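Local structure of uncharacterized protein (Bacteroides eggerthii, 4FTD) at residues N136-G145 with N409-Y417; M298-G306 with E338-T346. The protein is of unknown function but joins an immunoglobulin-like domain to a six-bladed beta-propeller and has been linked, tentatively, to carbohydrate metabolism. One frame throughout, in Å; residues are numbered along the deposited sequence.

Interaction 1. Residues N136-G145 with N409-Y417; sequences NYTRCASYDG and NALAQTDYY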
loop_
_atom_site.group_PDB
_atom_site.type_symbol
_atom_site.label_atom_id
_atom_site.label_comp_id
_atom_site.label_asym_id
_atom_site.label_seq_id
_atom_site.Cartn_x
_atom_site.Cartn_y
_atom_site.Cartn_z
ATOM N N ASN A 136 1.205 26.259 1.234
ATOM C CA ASN A 136 0.162 25.698 2.077
ATOM C C ASN A 136 -1.249 26.031 1.586
ATOM O O ASN A 136 -2.214 25.846 2.296
ATOM C CB ASN A 136 0.400 26.049 3.527
ATOM C CG ASN A 136 0.214 27.496 3.821
ATOM O OD1 ASN A 136 -0.178 28.291 2.964
ATOM N ND2 ASN A 136 0.470 27.854 5.066
ATOM N N TYR A 137 -1.370 26.568 0.375
ATOM C CA TYR A 137 -2.707 26.753 -0.241
ATOM C C TYR A 137 -3.274 25.468 -0.839
ATOM O O TYR A 137 -4.407 25.440 -1.244
ATOM C CB TYR A 137 -2.698 27.921 -1.251
ATOM C CG TYR A 137 -2.802 29.224 -0.510
ATOM C CD1 TYR A 137 -1.710 29.714 0.188
ATOM C CD2 TYR A 137 -3.996 29.923 -0.435
ATOM C CE1 TYR A 137 -1.787 30.901 0.904
ATOM C CE2 TYR A 137 -4.095 31.110 0.291
ATOM C CZ TYR A 137 -2.987 31.582 0.976
ATOM O OH TYR A 137 -3.023 32.774 1.681
ATOM N N THR A 138 -2.488 24.404 -0.872
ATOM C CA THR A 138 -2.986 23.076 -1.263
ATOM C C THR A 138 -2.565 22.125 -0.160
ATOM O O THR A 138 -1.382 21.961 0.093
ATOM C CB THR A 138 -2.337 22.570 -2.588
ATOM O OG1 THR A 138 -2.649 23.446 -3.660
ATOM C CG2 THR A 138 -2.817 21.144 -2.918
ATOM N N ARG A 139 -3.538 21.517 0.497
ATOM C CA ARG A 139 -3.299 20.629 1.666
ATOM C C ARG A 139 -3.807 19.221 1.473
ATOM O O ARG A 139 -3.728 18.373 2.364
ATOM C CB ARG A 139 -3.945 21.245 2.897
ATOM C CG ARG A 139 -3.366 22.596 3.203
ATOM C CD ARG A 139 -3.883 23.181 4.505
ATOM N NE ARG A 139 -3.322 24.541 4.627
ATOM C CZ ARG A 139 -3.438 25.302 5.714
ATOM N NH1 ARG A 139 -4.051 24.853 6.777
ATOM N NH2 ARG A 139 -2.948 26.522 5.734
ATOM N N CYS A 140 -4.282 18.926 0.270
ATOM C CA CYS A 140 -4.846 17.636 -0.001
ATOM C C CYS A 140 -4.786 17.248 -1.464
ATOM O O CYS A 140 -5.079 18.052 -2.330
ATOM C CB CYS A 140 -6.301 17.644 0.391
ATOM S SG CYS A 140 -7.173 16.045 0.434
ATOM N N ALA A 141 -4.476 15.983 -1.686
ATOM C CA ALA A 141 -4.527 15.324 -2.975
ATOM C C ALA A 141 -5.022 13.897 -2.751
ATOM O O ALA A 141 -4.865 13.334 -1.671
ATOM C CB ALA A 141 -3.127 15.364 -3.678
ATOM N N SER A 142 -5.677 13.327 -3.756
ATOM C CA SER A 142 -6.214 11.993 -3.696
ATOM C C SER A 142 -6.014 11.316 -5.082
ATOM O O SER A 142 -5.743 11.985 -6.057
ATOM C CB SER A 142 -7.695 12.050 -3.294
ATOM O OG SER A 142 -8.295 10.756 -3.208
ATOM N N TYR A 143 -6.071 9.997 -5.112
ATOM C CA TYR A 143 -5.747 9.192 -6.303
ATOM C C TYR A 143 -6.631 7.973 -6.359
ATOM O O TYR A 143 -6.932 7.411 -5.344
ATOM C CB TYR A 143 -4.294 8.791 -6.230
ATOM C CG TYR A 143 -3.835 7.587 -7.054
ATOM C CD1 TYR A 143 -3.830 6.303 -6.493
ATOM C CD2 TYR A 143 -3.306 7.739 -8.318
ATOM C CE1 TYR A 143 -3.376 5.209 -7.196
ATOM C CE2 TYR A 143 -2.810 6.632 -9.026
ATOM C CZ TYR A 143 -2.862 5.379 -8.443
ATOM O OH TYR A 143 -2.429 4.296 -9.095
ATOM N N ASP A 144 -7.060 7.578 -7.540
ATOM C CA ASP A 144 -7.844 6.372 -7.705
ATOM C C ASP A 144 -7.372 5.492 -8.872
ATOM O O ASP A 144 -8.104 4.632 -9.288
ATOM C CB ASP A 144 -9.313 6.740 -7.903
ATOM C CG ASP A 144 -9.573 7.488 -9.194
ATOM O OD1 ASP A 144 -8.638 7.744 -9.989
ATOM O OD2 ASP A 144 -10.730 7.862 -9.392
ATOM N N GLY A 145 -6.198 5.757 -9.438
ATOM C CA GLY A 145 -5.682 4.975 -10.564
ATOM C C GLY A 145 -5.896 5.655 -11.902
ATOM O O GLY A 145 -5.115 5.466 -12.809
ATOM N N ASN A 409 1.407 22.819 8.860
ATOM C CA ASN A 409 0.168 22.389 8.217
ATOM C C ASN A 409 0.437 21.130 7.373
ATOM O O ASN A 409 0.164 21.102 6.179
ATOM C CB ASN A 409 -0.432 23.559 7.406
ATOM C CG ASN A 409 0.608 24.288 6.589
ATOM O OD1 ASN A 409 0.849 25.469 6.802
ATOM N ND2 ASN A 409 1.299 23.562 5.703
ATOM N N ALA A 410 0.944 20.098 8.048
ATOM C CA ALA A 410 1.534 18.920 7.428
ATOM C C ALA A 410 0.477 17.844 7.106
ATOM O O ALA A 410 0.639 16.647 7.413
ATOM C CB ALA A 410 2.657 18.394 8.341
ATOM N N LEU A 411 -0.593 18.263 6.446
ATOM C CA LEU A 411 -1.648 17.341 6.067
ATOM C C LEU A 411 -1.063 16.408 4.965
ATOM O O LEU A 411 -0.309 16.871 4.040
ATOM C CB LEU A 411 -2.937 18.056 5.600
ATOM C CG LEU A 411 -3.821 18.705 6.705
ATOM C CD1 LEU A 411 -4.296 17.677 7.739
ATOM C CD2 LEU A 411 -3.117 19.887 7.350
ATOM N N ALA A 412 -1.336 15.115 5.147
ATOM C CA ALA A 412 -0.849 14.040 4.273
ATOM C C ALA A 412 -1.973 13.073 3.976
ATOM O O ALA A 412 -2.851 12.866 4.819
ATOM C CB ALA A 412 0.324 13.282 4.897
ATOM N N GLN A 413 -1.972 12.537 2.756
ATOM C CA GLN A 413 -2.975 11.610 2.284
ATOM C C GLN A 413 -2.248 10.380 1.690
ATOM O O GLN A 413 -1.079 10.429 1.275
ATOM C CB GLN A 413 -3.872 12.217 1.173
ATOM C CG GLN A 413 -4.698 13.421 1.607
ATOM C CD GLN A 413 -3.896 14.682 1.774
ATOM O OE1 GLN A 413 -3.012 14.980 0.953
ATOM N NE2 GLN A 413 -4.207 15.457 2.810
ATOM N N THR A 414 -2.967 9.276 1.715
ATOM C CA THR A 414 -2.581 8.036 1.045
ATOM C C THR A 414 -3.768 7.544 0.233
ATOM O O THR A 414 -4.929 7.885 0.488
ATOM C CB THR A 414 -2.142 6.927 2.017
ATOM O OG1 THR A 414 -3.221 6.617 2.903
ATOM C CG2 THR A 414 -0.892 7.333 2.775
ATOM N N ASP A 415 -3.469 6.714 -0.746
ATOM C CA ASP A 415 -4.499 6.057 -1.561
ATOM C C ASP A 415 -3.833 4.896 -2.285
ATOM O O ASP A 415 -2.619 4.835 -2.359
ATOM C CB ASP A 415 -5.114 7.014 -2.602
ATOM C CG ASP A 415 -6.336 7.788 -2.087
ATOM O OD1 ASP A 415 -7.283 7.167 -1.496
ATOM O OD2 ASP A 415 -6.356 9.031 -2.328
ATOM N N TYR A 416 -4.631 3.988 -2.820
ATOM C CA TYR A 416 -4.059 2.901 -3.604
ATOM C C TYR A 416 -5.042 2.422 -4.618
ATOM O O TYR A 416 -6.234 2.681 -4.483
ATOM C CB TYR A 416 -3.639 1.743 -2.680
ATOM C CG TYR A 416 -4.792 1.042 -2.014
ATOM C CD1 TYR A 416 -5.306 1.494 -0.792
ATOM C CD2 TYR A 416 -5.369 -0.098 -2.592
ATOM C CE1 TYR A 416 -6.374 0.842 -0.190
ATOM C CE2 TYR A 416 -6.434 -0.749 -1.992
ATOM C CZ TYR A 416 -6.915 -0.272 -0.795
ATOM O OH TYR A 416 -7.937 -0.907 -0.227
ATOM N N TYR A 417 -4.525 1.680 -5.591
ATOM C CA TYR A 417 -5.290 1.067 -6.656
ATOM C C TYR A 417 -4.631 -0.271 -7.036
ATOM O O TYR A 417 -3.403 -0.353 -7.173
ATOM C CB TYR A 417 -5.307 1.985 -7.875
ATOM C CG TYR A 417 -5.905 1.353 -9.099
ATOM C CD1 TYR A 417 -7.277 1.202 -9.207
ATOM C CD2 TYR A 417 -5.092 0.935 -10.167
ATOM C CE1 TYR A 417 -7.839 0.621 -10.335
ATOM C CE2 TYR A 417 -5.649 0.357 -11.311
ATOM C CZ TYR A 417 -7.018 0.204 -11.376
ATOM O OH TYR A 417 -7.587 -0.348 -12.481
HETATM O O HOH W 1 -9.806 8.362 -1.727
#
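D415 and Q413 reach across to the backbone of strand 138-143 from strand 412-417, the two strands being parallel and 6.3 Å apart at the closest approach of their axes. D415 OD2 takes two bonds from the same face of its carboxylate: S142 OG lies 2.7 Å from D415 OD2 on the syn side, and Y143 N meets D415 OD2 at 3.0 Å from well above the plane. A water bridges S142 OG and D415 OD1, and OD1 also pairs with K343. Two residues earlier, the Q413 amide spans C140. Its NE2 gives a bond to R139 O in the carbonyl plane (3.0 Å), while OE1 receives A141 N from above the amide plane; a bend at chi2 (74°) folds the chain back to make both possible. At the far end N136 ND2 donates to N409 OD1 (3.0 Å), and N409 ND2 turns to Q437. R139 NE donates to N136 O, which lies in the guanidinium plane and so helps fix the group's rotation under N409 CB, 3.9 Å from R139 CZ. The packing ends in aromatics, with Y143 CE1 3.8 Å from Y417 CB and G145 CA over the face of the Y417 ring. The innermost strands of adjacent propeller blades thus meet through side-chain bonds, to backbone and to one another, without a backbone ladder, and the partners on both D415 oxygens fix the rotation of its carboxylate.

Interaction 2. Residues M298-G306 with E338-T346; sequences MVTNVYRVG and EAVAPKVVT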
loop_
_atom_site.group_PDB
_atom_site.type_symbol
_atom_site.label_atom_id
_atom_site.label_comp_id
_atom_site.label_asym_id
_atom_site.label_seq_id
_atom_site.Cartn_x
_atom_site.Cartn_y
_atom_site.Cartn_z
HETATM N N MSE A 298 -4.364 18.349 14.765
HETATM C CA MSE A 298 -5.161 18.584 13.562
HETATM C C MSE A 298 -4.827 17.660 12.382
HETATM O O MSE A 298 -5.628 17.615 11.431
HETATM C CB MSE A 298 -4.976 20.010 13.100
HETATM C CG MSE A 298 -3.504 20.325 12.735
HETATM SE SE MSE A 298 -3.428 22.028 11.883
HETATM C CE MSE A 298 -4.060 21.561 10.147
ATOM N N VAL A 299 -3.646 17.004 12.414
ATOM C CA VAL A 299 -3.189 16.038 11.393
ATOM C C VAL A 299 -3.427 14.641 11.933
ATOM O O VAL A 299 -2.607 14.070 12.643
ATOM C CB VAL A 299 -1.722 16.249 10.965
ATOM C CG1 VAL A 299 -1.371 15.375 9.725
ATOM C CG2 VAL A 299 -1.486 17.742 10.695
ATOM N N THR A 300 -4.594 14.098 11.590
ATOM C CA THR A 300 -5.085 12.817 12.134
ATOM C C THR A 300 -6.122 12.257 11.156
ATOM O O THR A 300 -6.738 13.021 10.384
ATOM C CB THR A 300 -5.712 13.014 13.533
ATOM O OG1 THR A 300 -6.099 11.761 14.107
ATOM C CG2 THR A 300 -6.903 13.989 13.469
ATOM N N ASN A 301 -6.292 10.936 11.173
ATOM C CA ASN A 301 -7.178 10.258 10.271
ATOM C C ASN A 301 -7.707 9.007 10.889
ATOM O O ASN A 301 -7.050 8.406 11.708
ATOM C CB ASN A 301 -6.445 9.829 8.993
ATOM C CG ASN A 301 -5.976 10.989 8.108
ATOM O OD1 ASN A 301 -4.810 11.311 8.124
ATOM N ND2 ASN A 301 -6.884 11.600 7.330
ATOM N N VAL A 302 -8.857 8.599 10.390
ATOM C CA VAL A 302 -9.622 7.422 10.813
ATOM C C VAL A 302 -10.123 6.703 9.539
ATOM O O VAL A 302 -11.012 7.218 8.835
ATOM C CB VAL A 302 -10.832 7.793 11.734
ATOM C CG1 VAL A 302 -11.619 6.530 12.119
ATOM C CG2 VAL A 302 -10.392 8.501 13.033
ATOM N N TYR A 303 -9.571 5.527 9.242
ATOM C CA TYR A 303 -9.905 4.781 8.027
ATOM C C TYR A 303 -10.306 3.336 8.309
ATOM O O TYR A 303 -9.643 2.592 9.063
ATOM C CB TYR A 303 -8.752 4.804 6.986
ATOM C CG TYR A 303 -8.601 6.133 6.266
ATOM C CD1 TYR A 303 -9.579 6.595 5.410
ATOM C CD2 TYR A 303 -7.473 6.883 6.393
ATOM C CE1 TYR A 303 -9.485 7.817 4.774
ATOM C CE2 TYR A 303 -7.351 8.098 5.776
ATOM C CZ TYR A 303 -8.342 8.564 4.944
ATOM O OH TYR A 303 -8.181 9.776 4.334
ATOM N N ARG A 304 -11.433 2.969 7.711
ATOM C CA ARG A 304 -12.038 1.644 7.832
ATOM C C ARG A 304 -11.111 0.536 7.348
ATOM O O ARG A 304 -10.465 0.676 6.351
ATOM C CB ARG A 304 -13.338 1.598 7.033
ATOM C CG ARG A 304 -14.223 0.403 7.323
ATOM C CD ARG A 304 -15.588 0.593 6.686
ATOM N NE ARG A 304 -16.394 -0.604 6.859
ATOM C CZ ARG A 304 -17.545 -0.864 6.233
ATOM N NH1 ARG A 304 -18.069 -0.009 5.355
ATOM N NH2 ARG A 304 -18.179 -2.010 6.483
ATOM N N VAL A 305 -11.038 -0.537 8.109
ATOM C CA VAL A 305 -10.279 -1.727 7.731
ATOM C C VAL A 305 -11.176 -2.591 6.857
ATOM O O VAL A 305 -12.143 -3.152 7.344
ATOM C CB VAL A 305 -9.868 -2.506 8.982
ATOM C CG1 VAL A 305 -9.203 -3.839 8.619
ATOM C CG2 VAL A 305 -8.936 -1.630 9.784
ATOM N N GLY A 306 -10.879 -2.662 5.565
ATOM C CA GLY A 306 -11.645 -3.504 4.647
ATOM C C GLY A 306 -13.125 -3.185 4.645
ATOM O O GLY A 306 -13.502 -2.013 4.664
ATOM N N GLU A 338 4.817 9.679 13.303
ATOM C CA GLU A 338 3.881 10.622 12.706
ATOM C C GLU A 338 3.169 10.064 11.462
ATOM O O GLU A 338 2.754 10.848 10.600
ATOM C CB GLU A 338 4.533 11.984 12.373
ATOM C CG GLU A 338 5.337 12.598 13.537
ATOM C CD GLU A 338 5.738 14.045 13.266
ATOM O OE1 GLU A 338 5.192 14.696 12.338
ATOM O OE2 GLU A 338 6.622 14.534 13.987
ATOM N N ALA A 339 3.039 8.725 11.399
ATOM C CA ALA A 339 2.256 8.031 10.393
ATOM C C ALA A 339 0.803 8.480 10.540
ATOM O O ALA A 339 0.208 8.430 11.615
ATOM C CB ALA A 339 2.356 6.524 10.539
ATOM N N VAL A 340 0.276 8.969 9.440
ATOM C CA VAL A 340 -1.098 9.398 9.312
ATOM C C VAL A 340 -1.688 8.739 8.048
ATOM O O VAL A 340 -1.018 7.981 7.344
ATOM C CB VAL A 340 -1.246 10.962 9.303
ATOM C CG1 VAL A 340 -0.719 11.559 10.627
ATOM C CG2 VAL A 340 -0.564 11.624 8.113
ATOM N N ALA A 341 -2.978 8.951 7.839
ATOM C CA ALA A 341 -3.741 8.319 6.754
ATOM C C ALA A 341 -3.531 6.772 6.639
ATOM O O ALA A 341 -3.233 6.276 5.576
ATOM C CB ALA A 341 -3.430 9.030 5.436
ATOM N N PRO A 342 -3.704 6.020 7.745
ATOM C CA PRO A 342 -3.449 4.556 7.767
ATOM C C PRO A 342 -4.487 3.739 7.002
ATOM O O PRO A 342 -5.666 3.695 7.412
ATOM C CB PRO A 342 -3.495 4.212 9.276
ATOM C CG PRO A 342 -4.395 5.248 9.847
ATOM C CD PRO A 342 -4.210 6.487 9.036
ATOM N N LYS A 343 -4.069 3.129 5.885
ATOM C CA LYS A 343 -4.965 2.309 5.076
ATOM C C LYS A 343 -4.454 0.880 4.953
ATOM O O LYS A 343 -3.286 0.650 4.634
ATOM C CB LYS A 343 -5.152 2.920 3.673
ATOM C CG LYS A 343 -5.762 4.315 3.694
ATOM C CD LYS A 343 -6.268 4.837 2.349
ATOM C CE LYS A 343 -6.906 6.219 2.518
ATOM N NZ LYS A 343 -7.384 6.826 1.217
ATOM N N VAL A 344 -5.334 -0.072 5.200
ATOM C CA VAL A 344 -4.999 -1.499 5.074
ATOM C C VAL A 344 -5.283 -1.954 3.645
ATOM O O VAL A 344 -6.380 -1.786 3.169
ATOM C CB VAL A 344 -5.778 -2.361 6.072
ATOM C CG1 VAL A 344 -5.489 -3.858 5.843
ATOM C CG2 VAL A 344 -5.451 -1.929 7.494
ATOM N N VAL A 345 -4.266 -2.521 2.985
ATOM C CA VAL A 345 -4.321 -2.988 1.605
ATOM C C VAL A 345 -4.113 -4.491 1.566
ATOM O O VAL A 345 -3.109 -4.962 2.098
ATOM C CB VAL A 345 -3.136 -2.367 0.797
ATOM C CG1 VAL A 345 -3.165 -2.800 -0.655
ATOM C CG2 VAL A 345 -3.181 -0.861 0.883
ATOM N N THR A 346 -5.059 -5.238 0.974
ATOM C CA THR A 346 -4.895 -6.672 0.748
ATOM C C THR A 346 -4.538 -6.876 -0.716
ATOM O O THR A 346 -5.249 -6.412 -1.593
ATOM C CB THR A 346 -6.152 -7.481 1.090
ATOM O OG1 THR A 346 -6.454 -7.281 2.470
ATOM C CG2 THR A 346 -5.924 -9.005 0.823
HETATM O O HOH W 2 -7.321 1.569 7.699
HETATM O O HOH W 3 -9.026 -1.351 4.082
#
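Two neighbouring blades of the beta-propeller meet here through their innermost strands, 300-304 and 342-346, which run nearly parallel, 22° apart. The aromatic ring of Y303 is central. K343, extended beyond CG, lays its aliphatic end over one face of that ring, CE 3.6 Å from the Y303 centroid and almost on the normal. K343 NZ completes a cation-pi contact at 4.5 Å from the same centroid, though its charge is paired with D415. At the ring edge A341 CA comes within 3.7 Å of Y303 CE2. With CG of N301 beside the backbone N (chi1 -67°), the amide extends across to A341, and N301 OD1 accepts a weak bond from A341 N (3.0 Å, 133°). Water supplies further links: one molecule donates to both Y303 O and P342 O, and another accepts from G306 N and donates to V344 O. Small apolar pairs close the two ends, V299 CG1 with V340 CG1 at 4.0 Å and V305 CG2 with V344 CG2 at 4.2 Å. The chain turns a corner at A341. Strand 311-315 pairs with 300-304 and also receives P342 and V344, strand 350-357 pairs with 342-346, and strand 250-253 supplies S250 and N252 against Y303.

The two contacts, with centres about 12 Å apart, are junctions between innermost strands of one propeller, and they meet where strand 412-417 passes strand 342-346. D415 and K343 join them directly: D415 OD1 and K343 NZ form a 2.7 Å salt bridge, so the carboxylate that grips 138-143 in interaction 1 probably also helps to position the lysine lying over a ring in interaction 2. Beside it, T414 OG1 and A341 O lie 2.7 Å apart, probably hydrogen-bonded. Farther along, L411 CD2 packs 3.4 Å from the selenomethionine M298 CE. A glycerol, probably from the crystallisation liquor, bonds to D415 OD1 and may mark a pocket there.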